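PDB 6ZYV: CIR protein from Plasmodium chabaudi chabaudi, which is of unknown function but belongs to the PIR family of variant proteins linked to malaria-infected red blood cells, here represented by its ectodomain. Local coordinates for residues Y158-S163 with P213-G218; D190-F195 with S206-I211; S39-M44 with A125-S130. The protein carries 5 engineered substitutions. One frame throughout, in Å; residues are numbered along the deposited sequence.

Overall arrangement
Interactions 1 and 2 are neighbours in the C-terminal part of the all-helical ectodomain, with centres about 9 Å apart. Interaction 2 is nested in sequence inside the loop that interaction 1 closes. They touch directly: S163 OG makes a probable hydrogen bond of 2.9 Å to E191 OE1, and L215 CD1 packs 3.7 Å from Y192 CE1. Interaction 3 lies on the other side of the chain's centre, about 28 Å from interaction 1 and about 33 Å from interaction 2 between centres. Its nearest atoms are about 18 and 17 Å from theirs, respectively. It joins a disulfide-bonded surface loop to a helix end, whereas the other two are buried.

Interaction 1 (Y158-S163 with P213-G218); sequences YDIFKS and PILSNG
The helices that set I160 and F161 against I214 and L215 carry 2.9 Å backbone bonds within themselves, K162 N to Y158 O and N217 N to P213 O, but no hydrogen bond crosses between them. S163 OG makes a polar link outward, to E191 OE1 of helix 181-198. The join itself is wholly apolar. Both methyls of L215 make contact. CD2 lies near the plane of the F161 ring, at the edge, but presses chiefly on the helix backbone, 3.8 Å from F161 CA. The other methyl, CD1, meets I160 CG2 at 3.7 Å, with the two side chains crossing at about a right angle. L215 thus straddles consecutive residues of the facing helix. The I160 methyl is available there because CG2 stands anti to the backbone N, while the CG1 arm (chi1 -56°) leads away, its CD1 packing on E191; I160 also touches F188 and F195 of helix 181-198. From the preceding residue, I214 CG2 approaches the F161 ring obliquely, 3.5 Å from CD1 and 3.8 Å from CE1. The F161 side chain also touches L8 and I15 of helix 8-20. The segment axes come within 10.4 Å and run nearly parallel, at 19°, with F161 and L215 in register. This is near-parallel helix-helix packing, which here joins helices 154-174 and 213-226 in the interior of the helical PIR ectodomain.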
ATOM      1  N   TYR A 158       9.242  -0.929  -0.200  1.00 41.34           N
ATOM      2  CA  TYR A 158       8.186  -0.133  -0.829  1.00 41.16           C
ATOM      3  C   TYR A 158       8.569   0.277  -2.251  1.00 42.74           C
ATOM      4  O   TYR A 158       7.719   0.287  -3.123  1.00 42.57           O
ATOM      5  CB  TYR A 158       7.872   1.126   0.018  1.00 40.69           C
ATOM      6  CG  TYR A 158       6.633   1.837  -0.475  1.00 40.53           C
ATOM      7  CD1 TYR A 158       5.369   1.353  -0.177  1.00 40.94           C
ATOM      8  CD2 TYR A 158       6.724   2.920  -1.335  1.00 41.76           C
ATOM      9  CE1 TYR A 158       4.215   1.971  -0.661  1.00 42.10           C
ATOM     10  CE2 TYR A 158       5.575   3.530  -1.853  1.00 42.98           C
ATOM     11  CZ  TYR A 158       4.317   3.061  -1.501  1.00 43.48           C
ATOM     12  OH  TYR A 158       3.170   3.651  -1.996  1.00 45.71           O
ATOM     13  N   ASP A 159       9.845   0.599  -2.498  1.00 45.09           N
ATOM     14  CA  ASP A 159      10.328   0.906  -3.849  1.00 47.02           C
ATOM     15  C   ASP A 159      10.155  -0.306  -4.789  1.00 45.97           C
ATOM     16  O   ASP A 159       9.785  -0.131  -5.944  1.00 46.64           O
ATOM     17  CB  ASP A 159      11.788   1.358  -3.816  1.00 52.40           C
ATOM     18  CG  ASP A 159      11.931   2.795  -3.331  1.00 66.08           C
ATOM     19  OD1 ASP A 159      10.996   3.600  -3.558  1.00 68.74           O
ATOM     20  OD2 ASP A 159      12.975   3.118  -2.713  1.00 72.56           O
ATOM     21  N   ILE A 160      10.380  -1.528  -4.286  1.00 44.31           N
ATOM     22  CA  ILE A 160      10.148  -2.747  -5.061  1.00 43.47           C
ATOM     23  C   ILE A 160       8.638  -2.881  -5.365  1.00 42.97           C
ATOM     24  O   ILE A 160       8.260  -3.186  -6.492  1.00 42.85           O
ATOM     25  CB  ILE A 160      10.688  -3.985  -4.308  1.00 42.66           C
ATOM     26  CG1 ILE A 160      12.193  -3.816  -3.970  1.00 43.66           C
ATOM     27  CG2 ILE A 160      10.421  -5.265  -5.096  1.00 42.50           C
ATOM     28  CD1 ILE A 160      13.086  -3.668  -5.178  1.00 44.91           C
ATOM     29  N   PHE A 161       7.787  -2.625  -4.364  1.00 42.08           N
ATOM     30  CA  PHE A 161       6.340  -2.665  -4.524  1.00 42.69           C
ATOM     31  C   PHE A 161       5.878  -1.655  -5.591  1.00 43.56           C
ATOM     32  O   PHE A 161       4.983  -1.939  -6.390  1.00 42.63           O
ATOM     33  CB  PHE A 161       5.668  -2.372  -3.168  1.00 42.73           C
ATOM     34  CG  PHE A 161       4.173  -2.237  -3.239  1.00 44.07           C
ATOM     35  CD1 PHE A 161       3.384  -3.311  -3.588  1.00 44.78           C
ATOM     36  CD2 PHE A 161       3.560  -1.030  -2.982  1.00 45.62           C
ATOM     37  CE1 PHE A 161       2.008  -3.190  -3.652  1.00 45.65           C
ATOM     38  CE2 PHE A 161       2.176  -0.916  -3.041  1.00 46.34           C
ATOM     39  CZ  PHE A 161       1.412  -1.995  -3.380  1.00 45.62           C
ATOM     40  N   LYS A 162       6.500  -0.472  -5.590  1.00 44.75           N
ATOM     41  CA  LYS A 162       6.230   0.592  -6.550  1.00 46.64           C
ATOM     42  C   LYS A 162       6.581   0.131  -7.969  1.00 46.66           C
ATOM     43  O   LYS A 162       5.813   0.384  -8.887  1.00 47.48           O
ATOM     44  CB  LYS A 162       7.039   1.847  -6.192  1.00 50.11           C
ATOM     45  CG  LYS A 162       6.237   2.911  -5.456  1.00 56.19           C
ATOM     46  CD  LYS A 162       6.748   4.341  -5.730  1.00 62.27           C
ATOM     47  CE  LYS A 162       8.174   4.585  -5.266  1.00 67.41           C
ATOM     48  NZ  LYS A 162       8.517   6.044  -5.250  1.00 70.19           N
ATOM     49  N   SER A 163       7.716  -0.566  -8.142  1.00 45.80           N
ATOM     50  CA  SER A 163       8.135  -1.122  -9.431  1.00 46.17           C
ATOM     51  C   SER A 163       7.135  -2.166  -9.922  1.00 46.18           C
ATOM     52  O   SER A 163       6.860  -2.237 -11.121  1.00 46.73           O
ATOM     53  CB  SER A 163       9.515  -1.751  -9.329  1.00 47.40           C
ATOM     54  OG  SER A 163      10.491  -0.735  -9.195  1.00 52.19           O
ATOM     55  N   PRO A 213       4.386 -11.863   0.980  1.00 38.23           N
ATOM     56  CA  PRO A 213       3.206 -12.122   0.119  1.00 38.42           C
ATOM     57  C   PRO A 213       2.710 -10.956  -0.742  1.00 38.91           C
ATOM     58  O   PRO A 213       2.121 -11.201  -1.782  1.00 39.92           O
ATOM     59  CB  PRO A 213       2.131 -12.575   1.107  1.00 38.71           C
ATOM     60  CG  PRO A 213       2.921 -13.217   2.196  1.00 39.58           C
ATOM     61  CD  PRO A 213       4.133 -12.327   2.356  1.00 37.53           C
ATOM     62  N   ILE A 214       2.963  -9.712  -0.355  1.00 38.72           N
ATOM     63  CA  ILE A 214       2.602  -8.541  -1.160  1.00 40.19           C
ATOM     64  C   ILE A 214       3.282  -8.639  -2.562  1.00 42.23           C
ATOM     65  O   ILE A 214       2.633  -8.451  -3.600  1.00 43.14           O
ATOM     66  CB  ILE A 214       3.081  -7.254  -0.419  1.00 40.44           C
ATOM     67  CG1 ILE A 214       2.292  -6.997   0.879  1.00 41.14           C
ATOM     68  CG2 ILE A 214       3.079  -6.041  -1.340  1.00 41.04           C
ATOM     69  CD1 ILE A 214       3.011  -6.038   1.855  1.00 41.97           C
ATOM     70  N   LEU A 215       4.587  -8.976  -2.566  1.00 41.97           N
ATOM     71  CA  LEU A 215       5.333  -9.097  -3.803  1.00 42.38           C
ATOM     72  C   LEU A 215       5.163 -10.460  -4.445  1.00 42.71           C
ATOM     73  O   LEU A 215       5.060 -10.507  -5.668  1.00 43.82           O
ATOM     74  CB  LEU A 215       6.828  -8.844  -3.549  1.00 42.41           C
ATOM     75  CG  LEU A 215       7.198  -7.525  -2.896  1.00 43.16           C
ATOM     76  CD1 LEU A 215       8.715  -7.440  -2.683  1.00 43.59           C
ATOM     77  CD2 LEU A 215       6.696  -6.345  -3.713  1.00 43.48           C
ATOM     78  N   SER A 216       5.195 -11.562  -3.665  1.00 41.60           N
ATOM     79  CA  SER A 216       5.090 -12.882  -4.282  1.00 42.25           C
ATOM     80  C   SER A 216       3.719 -13.125  -4.893  1.00 42.55           C
ATOM     81  O   SER A 216       3.673 -13.638  -6.006  1.00 42.96           O
ATOM     82  CB  SER A 216       5.523 -14.009  -3.357  1.00 43.84           C
ATOM     83  OG  SER A 216       4.695 -14.074  -2.219  1.00 49.20           O
ATOM     84  N   ASN A 217       2.621 -12.723  -4.222  1.00 41.74           N
ATOM     85  CA  ASN A 217       1.294 -12.881  -4.814  1.00 42.22           C
ATOM     86  C   ASN A 217       1.109 -11.858  -5.941  1.00 41.73           C
ATOM     87  O   ASN A 217       0.591 -12.215  -7.001  1.00 42.19           O
ATOM     88  CB  ASN A 217       0.180 -12.747  -3.781  1.00 43.84           C
ATOM     89  CG  ASN A 217       0.211 -13.820  -2.720  1.00 48.51           C
ATOM     90  OD1 ASN A 217       0.604 -14.955  -2.957  1.00 51.03           O
ATOM     91  ND2 ASN A 217      -0.208 -13.478  -1.517  1.00 49.21           N
ATOM     92  N   GLY A 218       1.578 -10.629  -5.725  1.00 40.57           N
ATOM     93  CA  GLY A 218       1.476  -9.572  -6.724  1.00 40.68           C
ATOM     94  C   GLY A 218       2.181  -9.866  -8.036  1.00 40.64           C
ATOM     95  O   GLY A 218       1.618  -9.633  -9.105  1.00 40.88           O
TER

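Interaction 2 (D190-F195 with S206-I211)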
ATOM      1  N   ASP A 190      15.427  -8.903 -11.155  1.00 48.58           N
ATOM      2  CA  ASP A 190      16.824  -8.515 -10.923  1.00 50.12           C
ATOM      3  C   ASP A 190      16.893  -7.416  -9.848  1.00 49.89           C
ATOM      4  O   ASP A 190      17.759  -7.455  -8.993  1.00 50.31           O
ATOM      5  CB  ASP A 190      17.475  -8.010 -12.222  1.00 53.35           C
ATOM      6  CG  ASP A 190      17.765  -9.094 -13.255  1.00 61.62           C
ATOM      7  OD1 ASP A 190      17.634 -10.292 -12.921  1.00 62.46           O
ATOM      8  OD2 ASP A 190      18.123  -8.743 -14.398  1.00 66.64           O
ATOM      9  N   GLU A 191      15.969  -6.455  -9.891  1.00 49.22           N
ATOM     10  CA  GLU A 191      15.887  -5.363  -8.925  1.00 49.14           C
ATOM     11  C   GLU A 191      15.561  -5.913  -7.522  1.00 48.13           C
ATOM     12  O   GLU A 191      16.134  -5.471  -6.531  1.00 48.21           O
ATOM     13  CB  GLU A 191      14.814  -4.359  -9.367  1.00 50.31           C
ATOM     14  CG  GLU A 191      14.759  -3.116  -8.499  1.00 56.73           C
ATOM     15  CD  GLU A 191      13.571  -2.193  -8.735  1.00 64.43           C
ATOM     16  OE1 GLU A 191      12.726  -2.520  -9.601  1.00 64.68           O
ATOM     17  OE2 GLU A 191      13.478  -1.147  -8.047  1.00 68.76           O
ATOM     18  N   TYR A 192      14.670  -6.899  -7.457  1.00 46.74           N
ATOM     19  CA  TYR A 192      14.306  -7.536  -6.207  1.00 45.94           C
ATOM     20  C   TYR A 192      15.485  -8.398  -5.655  1.00 46.70           C
ATOM     21  O   TYR A 192      15.770  -8.348  -4.453  1.00 46.07           O
ATOM     22  CB  TYR A 192      13.046  -8.368  -6.405  1.00 44.65           C
ATOM     23  CG  TYR A 192      12.662  -9.116  -5.156  1.00 44.28           C
ATOM     24  CD1 TYR A 192      12.314  -8.438  -3.993  1.00 44.04           C
ATOM     25  CD2 TYR A 192      12.694 -10.504  -5.118  1.00 44.86           C
ATOM     26  CE1 TYR A 192      11.987  -9.122  -2.834  1.00 44.13           C
ATOM     27  CE2 TYR A 192      12.342 -11.199  -3.972  1.00 45.27           C
ATOM     28  CZ  TYR A 192      11.987 -10.503  -2.829  1.00 45.05           C
ATOM     29  OH  TYR A 192      11.721 -11.194  -1.672  1.00 45.54           O
ATOM     30  N   GLN A 193      16.203  -9.125  -6.533  1.00 47.17           N
ATOM     31  CA  GLN A 193      17.367  -9.915  -6.127  1.00 48.82           C
ATOM     32  C   GLN A 193      18.442  -8.988  -5.539  1.00 50.33           C
ATOM     33  O   GLN A 193      19.023  -9.310  -4.514  1.00 51.33           O
ATOM     34  CB  GLN A 193      17.949 -10.695  -7.324  1.00 50.53           C
ATOM     35  CG  GLN A 193      19.166 -11.566  -6.972  1.00 51.83           C
ATOM     36  CD  GLN A 193      18.799 -12.688  -6.030  1.00 53.58           C
ATOM     37  OE1 GLN A 193      18.234 -13.707  -6.435  1.00 54.80           O
ATOM     38  NE2 GLN A 193      19.106 -12.531  -4.744  1.00 53.33           N
ATOM     39  N   LYS A 194      18.638  -7.806  -6.145  1.00 50.61           N
ATOM     40  CA  LYS A 194      19.572  -6.803  -5.666  1.00 51.49           C
ATOM     41  C   LYS A 194      19.113  -6.257  -4.307  1.00 51.11           C
ATOM     42  O   LYS A 194      19.948  -6.023  -3.443  1.00 52.66           O
ATOM     43  CB  LYS A 194      19.750  -5.676  -6.688  1.00 54.57           C
ATOM     44  CG  LYS A 194      20.826  -4.678  -6.295  1.00 61.17           C
ATOM     45  CD  LYS A 194      21.269  -3.788  -7.465  1.00 68.01           C
ATOM     46  CE  LYS A 194      22.296  -2.754  -7.051  1.00 72.13           C
ATOM     47  NZ  LYS A 194      21.670  -1.650  -6.282  1.00 74.40           N
ATOM     48  N   PHE A 195      17.806  -6.088  -4.102  1.00 48.85           N
ATOM     49  CA  PHE A 195      17.263  -5.634  -2.823  1.00 47.32           C
ATOM     50  C   PHE A 195      17.603  -6.663  -1.696  1.00 48.12           C
ATOM     51  O   PHE A 195      17.986  -6.266  -0.601  1.00 48.83           O
ATOM     52  CB  PHE A 195      15.744  -5.391  -2.946  1.00 44.85           C
ATOM     53  CG  PHE A 195      14.982  -5.390  -1.642  1.00 43.35           C
ATOM     54  CD1 PHE A 195      14.996  -4.278  -0.811  1.00 43.52           C
ATOM     55  CD2 PHE A 195      14.292  -6.517  -1.228  1.00 42.53           C
ATOM     56  CE1 PHE A 195      14.343  -4.303   0.404  1.00 43.38           C
ATOM     57  CE2 PHE A 195      13.642  -6.547  -0.006  1.00 42.26           C
ATOM     58  CZ  PHE A 195      13.664  -5.444   0.800  1.00 42.04           C
ATOM     59  N   SER A 206      10.858 -14.625  10.185  1.00 42.93           N
ATOM     60  CA  SER A 206       9.432 -14.600  10.486  1.00 42.88           C
ATOM     61  C   SER A 206       8.749 -13.342  10.005  1.00 43.12           C
ATOM     62  O   SER A 206       7.678 -13.435   9.403  1.00 42.99           O
ATOM     63  CB  SER A 206       9.174 -14.737  11.985  1.00 44.48           C
ATOM     64  OG  SER A 206       9.634 -15.961  12.529  1.00 49.13           O
ATOM     65  N   SER A 207       9.361 -12.167  10.287  1.00 43.12           N
ATOM     66  CA  SER A 207       8.824 -10.854   9.936  1.00 42.62           C
ATOM     67  C   SER A 207       8.860 -10.610   8.464  1.00 39.86           C
ATOM     68  O   SER A 207       7.950  -9.955   7.941  1.00 38.50           O
ATOM     69  CB  SER A 207       9.629  -9.754  10.621  1.00 46.79           C
ATOM     70  OG  SER A 207       9.482  -9.904  12.018  1.00 53.96           O
ATOM     71  N   TYR A 208       9.944 -11.048   7.797  1.00 39.33           N
ATOM     72  CA  TYR A 208      10.032 -10.832   6.370  1.00 39.39           C
ATOM     73  C   TYR A 208       8.971 -11.684   5.650  1.00 39.46           C
ATOM     74  O   TYR A 208       8.303 -11.179   4.757  1.00 39.05           O
ATOM     75  CB  TYR A 208      11.429 -11.084   5.827  1.00 39.56           C
ATOM     76  CG  TYR A 208      11.520 -10.635   4.386  1.00 39.95           C
ATOM     77  CD1 TYR A 208      11.593  -9.283   4.062  1.00 40.51           C
ATOM     78  CD2 TYR A 208      11.424 -11.553   3.342  1.00 39.92           C
ATOM     79  CE1 TYR A 208      11.582  -8.854   2.741  1.00 40.95           C
ATOM     80  CE2 TYR A 208      11.434 -11.138   2.017  1.00 40.41           C
ATOM     81  CZ  TYR A 208      11.511  -9.784   1.723  1.00 41.58           C
ATOM     82  OH  TYR A 208      11.495  -9.331   0.431  1.00 43.16           O
ATOM     83  N   LYS A 209       8.734 -12.938   6.131  1.00 39.61           N
ATOM     84  CA  LYS A 209       7.752 -13.886   5.577  1.00 40.02           C
ATOM     85  C   LYS A 209       6.328 -13.336   5.555  1.00 40.82           C
ATOM     86  O   LYS A 209       5.508 -13.765   4.725  1.00 40.84           O
ATOM     87  CB  LYS A 209       7.774 -15.252   6.322  1.00 41.21           C
ATOM     88  CG  LYS A 209       8.952 -16.228   6.019  1.00 44.68           C
ATOM     89  CD  LYS A 209       9.385 -16.991   7.340  1.00 49.34           C
ATOM     90  CE  LYS A 209       9.211 -18.501   7.467  1.00 52.48           C
ATOM     91  NZ  LYS A 209       9.683 -19.036   8.789  1.00 51.39           N
ATOM     92  N   GLN A 210       6.014 -12.398   6.467  1.00 40.86           N
ATOM     93  CA  GLN A 210       4.688 -11.807   6.527  1.00 40.58           C
ATOM     94  C   GLN A 210       4.514 -10.609   5.610  1.00 40.06           C
ATOM     95  O   GLN A 210       3.370 -10.243   5.338  1.00 39.98           O
ATOM     96  CB  GLN A 210       4.291 -11.453   7.956  1.00 43.51           C
ATOM     97  CG  GLN A 210       4.036 -12.655   8.836  1.00 50.13           C
ATOM     98  CD  GLN A 210       3.020 -12.349   9.915  1.00 58.66           C
ATOM     99  OE1 GLN A 210       3.329 -12.382  11.106  1.00 62.42           O
ATOM    100  NE2 GLN A 210       1.782 -12.036   9.523  1.00 58.41           N
ATOM    101  N   ILE A 211       5.605  -9.958   5.158  1.00 39.45           N
ATOM    102  CA  ILE A 211       5.451  -8.849   4.179  1.00 39.53           C
ATOM    103  C   ILE A 211       5.694  -9.347   2.737  1.00 38.97           C
ATOM    104  O   ILE A 211       5.103  -8.826   1.808  1.00 38.57           O
ATOM    105  CB  ILE A 211       6.270  -7.586   4.523  1.00 40.33           C
ATOM    106  CG1 ILE A 211       7.780  -7.869   4.468  1.00 41.62           C
ATOM    107  CG2 ILE A 211       5.865  -7.110   5.892  1.00 40.96           C
ATOM    108  CD1 ILE A 211       8.648  -6.632   4.595  1.00 43.44           C
TER
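Two helices consecutive in the chain, 181-198 and the short, weakly bonded 206-211, are joined by a short loop and bridged inside by Y192 and F195 from one and Y208 from the other. The central bond joins two phenol hydroxyls: Y192 OH and Y208 OH are 2.8 Å apart, and either could be the donor. The tyrosines come from opposite directions, and each hydroxyl lies at the edge of the other ring, in its plane. The C-O...O angles, about 108° at Y192 and 119° at Y208, are normal for phenol hydroxyls, whose protons and lone pairs point off the C-O line. Both hydroxyls sit on buried residues, so each supplies the other with a polar partner inside the protein. Y208 OH is also flanked by carbon, with Y192 CE1 3.3 Å away and F195 CE2 3.5 Å away. It meets the F195 ring in plane at the edge. Behind that oxygen the two rings touch lightly, F195 CE2 to Y208 CE1 at 4.1 Å. The backbones remain far apart, F195 CA to Y208 CA being 12.8 Å, and the long aromatic side chains span the interval. With CG anti to the backbone N (chi1 -171°), the Y208 ring is carried toward helix 181-198. At the start of the short helix, D205 OD2 accepts a hydrogen bond from Y208 N. The pair is lodged among other helices: Y192 also rests on I160 and F195 on K156, both of helix 154-174, while I211 packs on I154 of that helix and on M147 of helix 134-149. The fold has no strands, so the surroundings are helices and connecting loops.

Interaction 3 (S39-M44 with A125-S130). Engineered in segment 125-130: A125 (natural residue Thr).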
ATOM      1  N   SER A  39     -11.978  14.755   0.954  1.00 66.99           N
ATOM      2  CA  SER A  39     -12.630  15.756   1.804  1.00 67.73           C
ATOM      3  C   SER A  39     -13.699  15.180   2.731  1.00 67.20           C
ATOM      4  O   SER A  39     -13.794  15.603   3.883  1.00 68.23           O
ATOM      5  CB  SER A  39     -13.188  16.911   0.981  1.00 70.29           C
ATOM      6  OG  SER A  39     -14.224  16.503   0.104  1.00 73.39           O
ATOM      7  N   ASP A  40     -14.444  14.164   2.258  1.00 65.30           N
ATOM      8  CA  ASP A  40     -15.463  13.460   3.050  1.00 64.28           C
ATOM      9  C   ASP A  40     -14.889  12.790   4.302  1.00 62.81           C
ATOM     10  O   ASP A  40     -15.635  12.492   5.227  1.00 62.89           O
ATOM     11  CB  ASP A  40     -16.126  12.361   2.196  1.00 65.83           C
ATOM     12  CG  ASP A  40     -17.157  12.858   1.180  1.00 71.50           C
ATOM     13  OD1 ASP A  40     -17.939  13.788   1.525  1.00 70.06           O
ATOM     14  OD2 ASP A  40     -17.193  12.301   0.046  1.00 75.12           O
ATOM     15  N   TYR A  41     -13.576  12.508   4.310  1.00 61.64           N
ATOM     16  CA  TYR A  41     -12.893  11.799   5.389  1.00 60.59           C
ATOM     17  C   TYR A  41     -11.975  12.679   6.248  1.00 61.88           C
ATOM     18  O   TYR A  41     -11.259  12.151   7.092  1.00 61.70           O
ATOM     19  CB  TYR A  41     -12.139  10.584   4.830  1.00 58.52           C
ATOM     20  CG  TYR A  41     -13.025   9.723   3.956  1.00 57.68           C
ATOM     21  CD1 TYR A  41     -14.152   9.103   4.476  1.00 58.32           C
ATOM     22  CD2 TYR A  41     -12.812   9.635   2.592  1.00 58.02           C
ATOM     23  CE1 TYR A  41     -15.009   8.364   3.671  1.00 58.99           C
ATOM     24  CE2 TYR A  41     -13.637   8.868   1.780  1.00 58.83           C
ATOM     25  CZ  TYR A  41     -14.745   8.239   2.325  1.00 59.72           C
ATOM     26  OH  TYR A  41     -15.614   7.503   1.552  1.00 60.81           O
ATOM     27  N   CYS A  42     -12.020  14.002   6.065  1.00 63.36           N
ATOM     28  CA  CYS A  42     -11.238  14.958   6.844  1.00 65.57           C
ATOM     29  C   CYS A  42     -11.707  14.952   8.301  1.00 66.95           C
ATOM     30  O   CYS A  42     -12.906  14.834   8.561  1.00 66.54           O
ATOM     31  CB  CYS A  42     -11.350  16.355   6.233  1.00 67.83           C
ATOM     32  SG  CYS A  42     -10.343  16.602   4.745  1.00 73.30           S
ATOM     33  N   PRO A  43     -10.778  15.038   9.268  1.00 68.66           N
ATOM     34  CA  PRO A  43     -11.207  15.028  10.680  1.00 70.58           C
ATOM     35  C   PRO A  43     -12.020  16.261  11.038  1.00 73.98           C
ATOM     36  O   PRO A  43     -11.822  17.334  10.473  1.00 74.01           O
ATOM     37  CB  PRO A  43      -9.898  15.003  11.481  1.00 70.49           C
ATOM     38  CG  PRO A  43      -8.799  14.887  10.491  1.00 70.31           C
ATOM     39  CD  PRO A  43      -9.316  15.173   9.121  1.00 68.29           C
ATOM     40  N   MET A  44     -12.895  16.119  12.025  1.00 76.64           N
ATOM     41  CA  MET A  44     -13.666  17.234  12.530  1.00 80.38           C
ATOM     42  C   MET A  44     -12.735  18.245  13.211  1.00 83.69           C
ATOM     43  O   MET A  44     -11.752  17.859  13.843  1.00 83.57           O
ATOM     44  CB  MET A  44     -14.653  16.733  13.567  1.00 82.00           C
ATOM     45  CG  MET A  44     -15.986  16.368  13.004  1.00 85.62           C
ATOM     46  SD  MET A  44     -17.183  16.393  14.353  1.00 95.59           S
ATOM     47  CE  MET A  44     -16.488  15.100  15.433  1.00 92.90           C
ATOM     48  N   ALA A 125     -14.248   5.374  12.216  1.00 60.49           N
ATOM     49  CA  ALA A 125     -15.257   4.474  12.782  1.00 62.89           C
ATOM     50  C   ALA A 125     -16.553   4.384  11.923  1.00 64.23           C
ATOM     51  O   ALA A 125     -17.145   3.301  11.827  1.00 64.97           O
ATOM     52  CB  ALA A 125     -15.600   4.896  14.202  1.00 63.87           C
ATOM     53  N   SER A 126     -16.956   5.489  11.266  1.00 64.48           N
ATOM     54  CA  SER A 126     -18.196   5.478  10.491  1.00 66.16           C
ATOM     55  C   SER A 126     -18.077   4.986   9.040  1.00 66.03           C
ATOM     56  O   SER A 126     -19.068   4.485   8.502  1.00 66.79           O
ATOM     57  CB  SER A 126     -18.886   6.841  10.533  1.00 69.26           C
ATOM     58  OG  SER A 126     -18.004   7.934  10.335  1.00 72.73           O
ATOM     59  N   HIS A 127     -16.912   5.126   8.398  1.00 65.33           N
ATOM     60  CA  HIS A 127     -16.772   4.725   6.999  1.00 65.90           C
ATOM     61  C   HIS A 127     -15.960   3.449   6.809  1.00 67.46           C
ATOM     62  O   HIS A 127     -16.251   2.685   5.876  1.00 67.60           O
ATOM     63  CB  HIS A 127     -16.258   5.891   6.151  1.00 65.37           C
ATOM     64  CG  HIS A 127     -17.271   6.996   6.120  1.00 66.85           C
ATOM     65  ND1 HIS A 127     -18.604   6.704   5.865  1.00 68.79           N
ATOM     66  CD2 HIS A 127     -17.155   8.325   6.318  1.00 67.82           C
ATOM     67  CE1 HIS A 127     -19.254   7.845   5.959  1.00 69.84           C
ATOM     68  NE2 HIS A 127     -18.429   8.859   6.151  1.00 69.47           N
ATOM     69  N   VAL A 128     -15.008   3.173   7.707  1.00 68.48           N
ATOM     70  CA  VAL A 128     -14.276   1.909   7.625  1.00 70.69           C
ATOM     71  C   VAL A 128     -15.086   0.883   8.411  1.00 74.41           C
ATOM     72  O   VAL A 128     -15.163   0.978   9.634  1.00 74.88           O
ATOM     73  CB  VAL A 128     -12.816   1.987   8.098  1.00 70.35           C
ATOM     74  CG1 VAL A 128     -12.135   0.654   7.859  1.00 70.30           C
ATOM     75  CG2 VAL A 128     -12.068   3.109   7.372  1.00 70.06           C
ATOM     76  N   SER A 129     -15.760  -0.036   7.700  1.00 76.86           N
ATOM     77  CA  SER A 129     -16.666  -1.019   8.287  1.00 80.40           C
ATOM     78  C   SER A 129     -16.132  -1.757   9.519  1.00 82.57           C
ATOM     79  O   SER A 129     -16.840  -1.903  10.529  1.00 83.76           O
ATOM     80  CB  SER A 129     -17.109  -2.028   7.229  1.00 82.53           C
ATOM     81  OG  SER A 129     -17.764  -1.382   6.151  1.00 85.74           O
ATOM     82  N   SER A 130     -14.882  -2.201   9.448  1.00 82.58           N
ATOM     83  CA  SER A 130     -14.309  -3.017  10.502  1.00 83.40           C
ATOM     84  C   SER A 130     -13.628  -2.226  11.645  1.00 83.87           C
ATOM     85  O   SER A 130     -13.256  -2.835  12.638  1.00 84.38           O
ATOM     86  CB  SER A 130     -13.362  -4.058   9.908  1.00 84.14           C
ATOM     87  OG  SER A 130     -13.414  -4.214   8.493  1.00 85.87           O
TER
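Aromatic contact comes first: Y41 and H127 are the two residues that touch. Their rings meet obliquely, centroids 5.3 Å apart and planes turned by 79°. The imidazole carbon H127 CD2 comes 3.4 Å from Y41 CE1 and 3.6 Å from Y41 CD1, near the phenol plane, at the CD1-CE1 edge of the tyrosine ring. H127 CB follows alongside, 3.7 Å from Y41 CE1. With CG anti to the carbonyl carbon (chi1 -65°), the imidazole is directed from the helix end to the tyrosine.

Apolar neighbours frame the pair. D40 CB lies over the centre of one phenol face, 4.1 Å above it, and V68 of helix 55-71 touches both Y41 and H127; I64 adds to the tyrosine's side.

Hydrogen bonds hold the surroundings instead of crossing between the rings. C42 N to S39 O, at 3.2 Å, closes the 3-10 turn that presents Y41, and the Y41 carbonyl oxygen accepts a bond from N121 ND2. S126 OG bonds back to T122 O within helix 122-127.

As for charge, D40 OD1 and H127 NE2 are 6.8 Å apart, not in contact; any effect on the imidazole's charge is probably small.

Covalently, C42 is fixed to C52 by a disulfide. The arrangement is a surface contact in which a disulfide-bonded loop between helices 8-20 and 55-71 lies against the C-terminal end of helix 122-127.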